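Local coordinates for uncharacterized protein PSPTO_0244 (Pseudomonas syringae pv. tomato, PDB 3MYX) that is of unknown function but has a bicupin-like build and probably belongs with the (S)-ureidoglycine aminohydrolase-type cupins, at residues S59-P64 against G98-I103; Y63-M68 against F113-Q118. One frame throughout, in Å; residues are numbered along the deposited sequence.

Overall arrangement
Read from the N terminus, the chain runs out along strand 57-60, turns through 61-65 and continues as strand 66-71; after two further hairpin strands and strand 92-95 it returns as strand 101-105 and then strand 109-116. Interaction 1 (59-64 with 98-103) pairs the first of these strands with 101-105 and closes a loop of 33 residues. Interaction 2 (63-68 with 113-118) pairs strand 66-71 with 109-116 across 44. The two loops overlap and cross, since the second begins inside the first and ends beyond it. Y63 and P64 belong to both, so this short link joins the four-stranded sheet to the larger curled one.

Interaction 1 (S59-P64 against G98-I103); sequences SVEAYP and GTQVRI. With EDO (1,2-ethanediol), chain D.
The ring of Y63 leans obliquely against V101 and I103: CD1 lies 3.7 Å from V101 CG1, and CE1 meets I103 CD1 with the two side chains crossing at about a right angle. Y63 puts its CG opposite its own backbone N (chi1 -155°), which carries the ring toward V101 and I103, while P64 CD covers one of its faces near the rim. The hydroxyl at the far end goes to E67. On the face of the sheet opposite V60 and V101, S59 and R102 meet as a non-hydrogen-bonded pair. R102 is stretched out from CG to NE, and its NH1 turns back to give a hydrogen bond of 3.0 Å to S59 OG, which sits at the guanidinium edge exactly in its plane. Antiparallel pairing of strand 57-60 with 101-105, at the margin of a four-stranded sheet in this cupin-type chain, brings S59 to R102 and V60 to V101; the two valines exchange both backbone bonds. Past them the strands give way to turns, yet Y63 N reaches T99 O from above the carbonyl plane, and G98 N donates to Y63 O at 2.8 Å. In the conformer of E61 described here, Q100 NE2 donates to the syn lone pair of E61 OE1 at 2.7 Å, the carboxylate and amide planes being 77° apart. The same conformer's bend at chi2 (48°) brings the carboxylate back to Q100, whose OE1 accepts a bond from a 1,2-ethanediol, probably left by the crystallisation liquor. A water donates to both E61 O and G98 O.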
loop_
_atom_site.group_PDB
_atom_site.type_symbol
_atom_site.label_atom_id
_atom_site.label_comp_id
_atom_site.label_asym_id
_atom_site.label_seq_id
_atom_site.Cartn_x
_atom_site.Cartn_y
_atom_site.Cartn_z
ATOM N N SER A 59 4.154 -21.166 -6.062
ATOM C CA SER A 59 5.490 -21.065 -5.499
ATOM C C SER A 59 6.376 -20.290 -6.474
ATOM O O SER A 59 6.334 -20.511 -7.694
ATOM C CB SER A 59 6.066 -22.461 -5.250
ATOM O OG SER A 59 5.369 -23.155 -4.215
ATOM N N VAL A 60 7.177 -19.380 -5.934
ATOM C CA VAL A 60 8.082 -18.551 -6.709
ATOM C C VAL A 60 9.494 -18.753 -6.164
ATOM O O VAL A 60 9.723 -18.597 -4.961
ATOM C CB VAL A 60 7.678 -17.071 -6.591
ATOM C CG1 VAL A 60 8.516 -16.198 -7.541
ATOM C CG2 VAL A 60 6.182 -16.897 -6.861
ATOM N N GLU A 61 10.447 -19.111 -7.026
ATOM C CA GLU A 61 11.801 -19.398 -6.551
ATOM C C GLU A 61 12.529 -18.147 -6.051
ATOM O O GLU A 61 13.234 -18.218 -5.057
ATOM C CB GLU A 61 12.620 -20.119 -7.630
ATOM C CG GLU A 61 14.091 -20.385 -7.273
ATOM C CD GLU A 61 14.292 -21.003 -5.899
ATOM O OE1 GLU A 61 13.402 -21.762 -5.450
ATOM O OE2 GLU A 61 15.344 -20.722 -5.274
ATOM N N ALA A 62 12.351 -17.011 -6.733
ATOM C CA ALA A 62 12.979 -15.744 -6.329
ATOM C C ALA A 62 12.007 -14.639 -6.685
ATOM O O ALA A 62 11.875 -14.268 -7.844
ATOM C CB ALA A 62 14.316 -15.554 -7.034
ATOM N N TYR A 63 11.313 -14.088 -5.692
ATOM C CA TYR A 63 10.255 -13.141 -5.989
ATOM C C TYR A 63 10.850 -11.940 -6.721
ATOM O O TYR A 63 11.883 -11.422 -6.309
ATOM C CB TYR A 63 9.511 -12.713 -4.708
ATOM C CG TYR A 63 8.116 -12.256 -5.029
ATOM C CD1 TYR A 63 7.114 -13.180 -5.327
ATOM C CD2 TYR A 63 7.803 -10.905 -5.126
ATOM C CE1 TYR A 63 5.844 -12.764 -5.694
ATOM C CE2 TYR A 63 6.522 -10.487 -5.509
ATOM C CZ TYR A 63 5.544 -11.424 -5.784
ATOM O OH TYR A 63 4.272 -11.076 -6.169
ATOM N N PRO A 64 10.226 -11.503 -7.826
ATOM C CA PRO A 64 10.922 -10.572 -8.713
ATOM C C PRO A 64 10.848 -9.113 -8.274
ATOM O O PRO A 64 11.554 -8.278 -8.832
ATOM C CB PRO A 64 10.184 -10.747 -10.031
ATOM C CG PRO A 64 8.814 -11.165 -9.628
ATOM C CD PRO A 64 9.035 -12.072 -8.477
ATOM N N GLY A 98 13.649 -11.138 -4.136
ATOM C CA GLY A 98 14.497 -12.326 -4.107
ATOM C C GLY A 98 14.009 -13.439 -3.212
ATOM O O GLY A 98 14.623 -14.507 -3.174
ATOM N N THR A 99 12.917 -13.217 -2.487
ATOM C CA THR A 99 12.413 -14.211 -1.545
ATOM C C THR A 99 11.925 -15.474 -2.260
ATOM O O THR A 99 11.175 -15.393 -3.224
ATOM C CB THR A 99 11.242 -13.632 -0.712
ATOM O OG1 THR A 99 11.613 -12.376 -0.143
ATOM C CG2 THR A 99 10.862 -14.556 0.419
ATOM N N GLN A 100 12.357 -16.639 -1.769
ATOM C CA GLN A 100 11.746 -17.897 -2.181
ATOM C C GLN A 100 10.451 -18.017 -1.397
ATOM O O GLN A 100 10.461 -18.080 -0.167
ATOM C CB GLN A 100 12.654 -19.071 -1.895
ATOM C CG GLN A 100 12.124 -20.369 -2.442
ATOM C CD GLN A 100 12.881 -21.555 -1.905
ATOM O OE1 GLN A 100 12.758 -21.895 -0.734
ATOM N NE2 GLN A 100 13.645 -22.199 -2.767
ATOM N N VAL A 101 9.317 -17.974 -2.085
ATOM C CA VAL A 101 8.047 -17.827 -1.377
ATOM C C VAL A 101 6.942 -18.632 -2.035
ATOM O O VAL A 101 6.827 -18.676 -3.270
ATOM C CB VAL A 101 7.646 -16.327 -1.247
ATOM C CG1 VAL A 101 7.432 -15.692 -2.616
ATOM C CG2 VAL A 101 6.416 -16.157 -0.354
ATOM N N ARG A 102 6.125 -19.245 -1.193
ATOM C CA ARG A 102 4.880 -19.861 -1.620
ATOM C C ARG A 102 3.751 -18.982 -1.112
ATOM O O ARG A 102 3.717 -18.607 0.073
ATOM C CB ARG A 102 4.752 -21.295 -1.101
ATOM C CG ARG A 102 3.466 -21.999 -1.505
ATOM C CD ARG A 102 3.586 -23.452 -1.115
ATOM N NE ARG A 102 2.402 -24.259 -1.383
ATOM C CZ ARG A 102 2.094 -24.809 -2.557
ATOM N NH1 ARG A 102 2.848 -24.619 -3.636
ATOM N NH2 ARG A 102 1.001 -25.537 -2.658
ATOM N N ILE A 103 2.856 -18.624 -2.027
ATOM C CA ILE A 103 1.710 -17.775 -1.762
ATOM C C ILE A 103 0.484 -18.661 -1.887
ATOM O O ILE A 103 0.149 -19.095 -2.977
ATOM C CB ILE A 103 1.662 -16.605 -2.774
ATOM C CG1 ILE A 103 2.986 -15.811 -2.739
ATOM C CG2 ILE A 103 0.442 -15.709 -2.529
ATOM C CD1 ILE A 103 3.132 -14.708 -3.787
HETATM C C1 EDO D . 9.174 -22.191 0.588
HETATM O O1 EDO D . 10.578 -21.965 0.695
HETATM C C2 EDO D . 8.712 -21.845 -0.811
HETATM O O2 EDO D . 9.356 -22.705 -1.780
HETATM O O HOH W 1 15.446 -17.125 -3.535
#

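Interaction 2 (Y63-M68 against F113-Q118); sequences YPYTEM and FCASTQ
Backbone hydrogen bonds join T66 to S116 and M68, a selenomethionine, to C114, two each. The M68 N to C114 O bond is the straightest of the four (2.9 Å, 172° at the hydrogen), whereas T66 N reaches S116 O at a longer 3.2 Å. E67 and A115 form the non-hydrogen-bonded pair between them, where CA-H...O contacts add to the backbone pairing: A115 CA comes within 3.2 Å of T66 O.

Among the apolar contacts, Y65 and T117 lie side by side and point the same way, and T117 CG2 sits over the middle of the tyrosine ring, 3.6 Å from its centroid, in a CH-pi contact. P64 CG covers the centre of the opposite face, so the ring is clamped between proline and threonine. A115 CB touches Y65 CB and the flank of E67. The E67 chain is extended, with CG opposite the backbone N (chi1 -173°), and this brings the carboxylate close against the F113 side chain, OE2 lying 3.3 Å from F113 CB.

The polar contacts gather at the same carboxylate. Y63 OH donates to E67 OE1 at 2.7 Å, from well above the carboxylate plane. R37 forms a salt bridge with E67 OE2 and a cation-pi contact with F113. A water donates to T66 OG1, itself bonded to D162.

The segments 66-68 and 113-116 run antiparallel, 167° between their directions, within the curled cupin sheet, where strand 66-71 also pairs with strand 92-95 and 109-116 with strand 47-54.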
loop_
_atom_site.group_PDB
_atom_site.type_symbol
_atom_site.label_atom_id
_atom_site.label_comp_id
_atom_site.label_asym_id
_atom_site.label_seq_id
_atom_site.Cartn_x
_atom_site.Cartn_y
_atom_site.Cartn_z
ATOM N N TYR A 63 11.313 -14.088 -5.692
ATOM C CA TYR A 63 10.255 -13.141 -5.989
ATOM C C TYR A 63 10.850 -11.940 -6.721
ATOM O O TYR A 63 11.883 -11.422 -6.309
ATOM C CB TYR A 63 9.511 -12.713 -4.708
ATOM C CG TYR A 63 8.116 -12.256 -5.029
ATOM C CD1 TYR A 63 7.114 -13.180 -5.327
ATOM C CD2 TYR A 63 7.803 -10.905 -5.126
ATOM C CE1 TYR A 63 5.844 -12.764 -5.694
ATOM C CE2 TYR A 63 6.522 -10.487 -5.509
ATOM C CZ TYR A 63 5.544 -11.424 -5.784
ATOM O OH TYR A 63 4.272 -11.076 -6.169
ATOM N N PRO A 64 10.226 -11.503 -7.826
ATOM C CA PRO A 64 10.922 -10.572 -8.713
ATOM C C PRO A 64 10.848 -9.113 -8.274
ATOM O O PRO A 64 11.554 -8.278 -8.832
ATOM C CB PRO A 64 10.184 -10.747 -10.031
ATOM C CG PRO A 64 8.814 -11.165 -9.628
ATOM C CD PRO A 64 9.035 -12.072 -8.477
ATOM N N TYR A 65 9.967 -8.815 -7.323
ATOM C CA TYR A 65 9.687 -7.463 -6.890
ATOM C C TYR A 65 9.842 -7.374 -5.378
ATOM O O TYR A 65 9.849 -8.390 -4.691
ATOM C CB TYR A 65 8.240 -7.105 -7.223
ATOM C CG TYR A 65 7.747 -7.449 -8.621
ATOM C CD1 TYR A 65 8.566 -7.314 -9.740
ATOM C CD2 TYR A 65 6.434 -7.853 -8.826
ATOM C CE1 TYR A 65 8.099 -7.607 -11.019
ATOM C CE2 TYR A 65 5.970 -8.136 -10.092
ATOM C CZ TYR A 65 6.796 -7.991 -11.180
ATOM O OH TYR A 65 6.307 -8.288 -12.424
ATOM N N THR A 66 9.901 -6.154 -4.851
ATOM C CA THR A 66 9.525 -5.928 -3.449
ATOM C C THR A 66 8.036 -5.648 -3.479
ATOM O O THR A 66 7.604 -4.763 -4.178
ATOM C CB THR A 66 10.259 -4.751 -2.825
ATOM O OG1 THR A 66 11.668 -4.965 -2.965
ATOM C CG2 THR A 66 9.881 -4.599 -1.363
ATOM N N GLU A 67 7.245 -6.404 -2.732
ATOM C CA GLU A 67 5.783 -6.282 -2.827
ATOM C C GLU A 67 5.096 -6.358 -1.467
ATOM O O GLU A 67 5.324 -7.273 -0.686
ATOM C CB GLU A 67 5.208 -7.319 -3.804
ATOM C CG GLU A 67 3.715 -7.132 -4.072
ATOM C CD GLU A 67 3.193 -7.899 -5.293
ATOM O OE1 GLU A 67 3.987 -8.416 -6.125
ATOM O OE2 GLU A 67 1.952 -7.904 -5.439
HETATM N N MSE A 68 4.251 -5.364 -1.213
HETATM C CA MSE A 68 3.416 -5.300 -0.021
HETATM C C MSE A 68 2.025 -5.755 -0.371
HETATM O O MSE A 68 1.467 -5.341 -1.396
HETATM C CB MSE A 68 3.317 -3.871 0.485
HETATM C CG MSE A 68 2.386 -3.735 1.674
HETATM SE SE MSE A 68 2.169 -1.886 2.022
HETATM C CE MSE A 68 1.407 -1.993 3.771
ATOM N N PHE A 113 -2.131 -4.373 -3.456
ATOM C CA PHE A 113 -0.683 -4.449 -3.477
ATOM C C PHE A 113 -0.042 -3.137 -3.883
ATOM O O PHE A 113 -0.638 -2.312 -4.597
ATOM C CB PHE A 113 -0.199 -5.565 -4.430
ATOM C CG PHE A 113 -0.285 -5.206 -5.901
ATOM C CD1 PHE A 113 0.751 -4.547 -6.549
ATOM C CD2 PHE A 113 -1.413 -5.519 -6.652
ATOM C CE1 PHE A 113 0.665 -4.188 -7.889
ATOM C CE2 PHE A 113 -1.492 -5.166 -8.010
ATOM C CZ PHE A 113 -0.449 -4.491 -8.620
ATOM N N CYS A 114 1.199 -2.967 -3.426
ATOM C CA CYS A 114 2.142 -1.997 -3.986
ATOM C C CYS A 114 3.454 -2.734 -4.180
ATOM O O CYS A 114 3.945 -3.394 -3.264
ATOM C CB CYS A 114 2.317 -0.816 -3.040
ATOM S SG CYS A 114 3.468 0.439 -3.682
ATOM N N ALA A 115 4.009 -2.651 -5.392
ATOM C CA ALA A 115 5.245 -3.334 -5.731
ATOM C C ALA A 115 6.248 -2.372 -6.316
ATOM O O ALA A 115 5.889 -1.524 -7.132
ATOM C CB ALA A 115 4.965 -4.450 -6.745
ATOM N N SER A 116 7.508 -2.550 -5.931
ATOM C CA SER A 116 8.623 -1.973 -6.666
ATOM C C SER A 116 9.102 -3.044 -7.629
ATOM O O SER A 116 9.687 -4.046 -7.223
ATOM C CB SER A 116 9.751 -1.581 -5.732
ATOM O OG SER A 116 10.884 -1.128 -6.462
ATOM N N THR A 117 8.845 -2.830 -8.918
ATOM C CA THR A 117 9.226 -3.799 -9.926
ATOM C C THR A 117 10.634 -3.571 -10.474
ATOM O O THR A 117 11.173 -4.448 -11.130
ATOM C CB THR A 117 8.183 -3.941 -11.070
ATOM O OG1 THR A 117 8.196 -2.776 -11.901
ATOM C CG2 THR A 117 6.768 -4.215 -10.537
ATOM N N GLN A 118 11.222 -2.406 -10.184
ATOM C CA GLN A 118 12.615 -2.104 -10.539
ATOM C C GLN A 118 13.484 -2.196 -9.289
ATOM O O GLN A 118 13.124 -1.667 -8.246
ATOM C CB GLN A 118 12.705 -0.681 -11.102
ATOM C CG GLN A 118 14.138 -0.253 -11.478
ATOM C CD GLN A 118 14.755 -1.143 -12.524
ATOM O OE1 GLN A 118 14.184 -1.322 -13.606
ATOM N NE2 GLN A 118 15.938 -1.702 -12.230
HETATM O O HOH W 2 12.605 -3.701 -5.507
#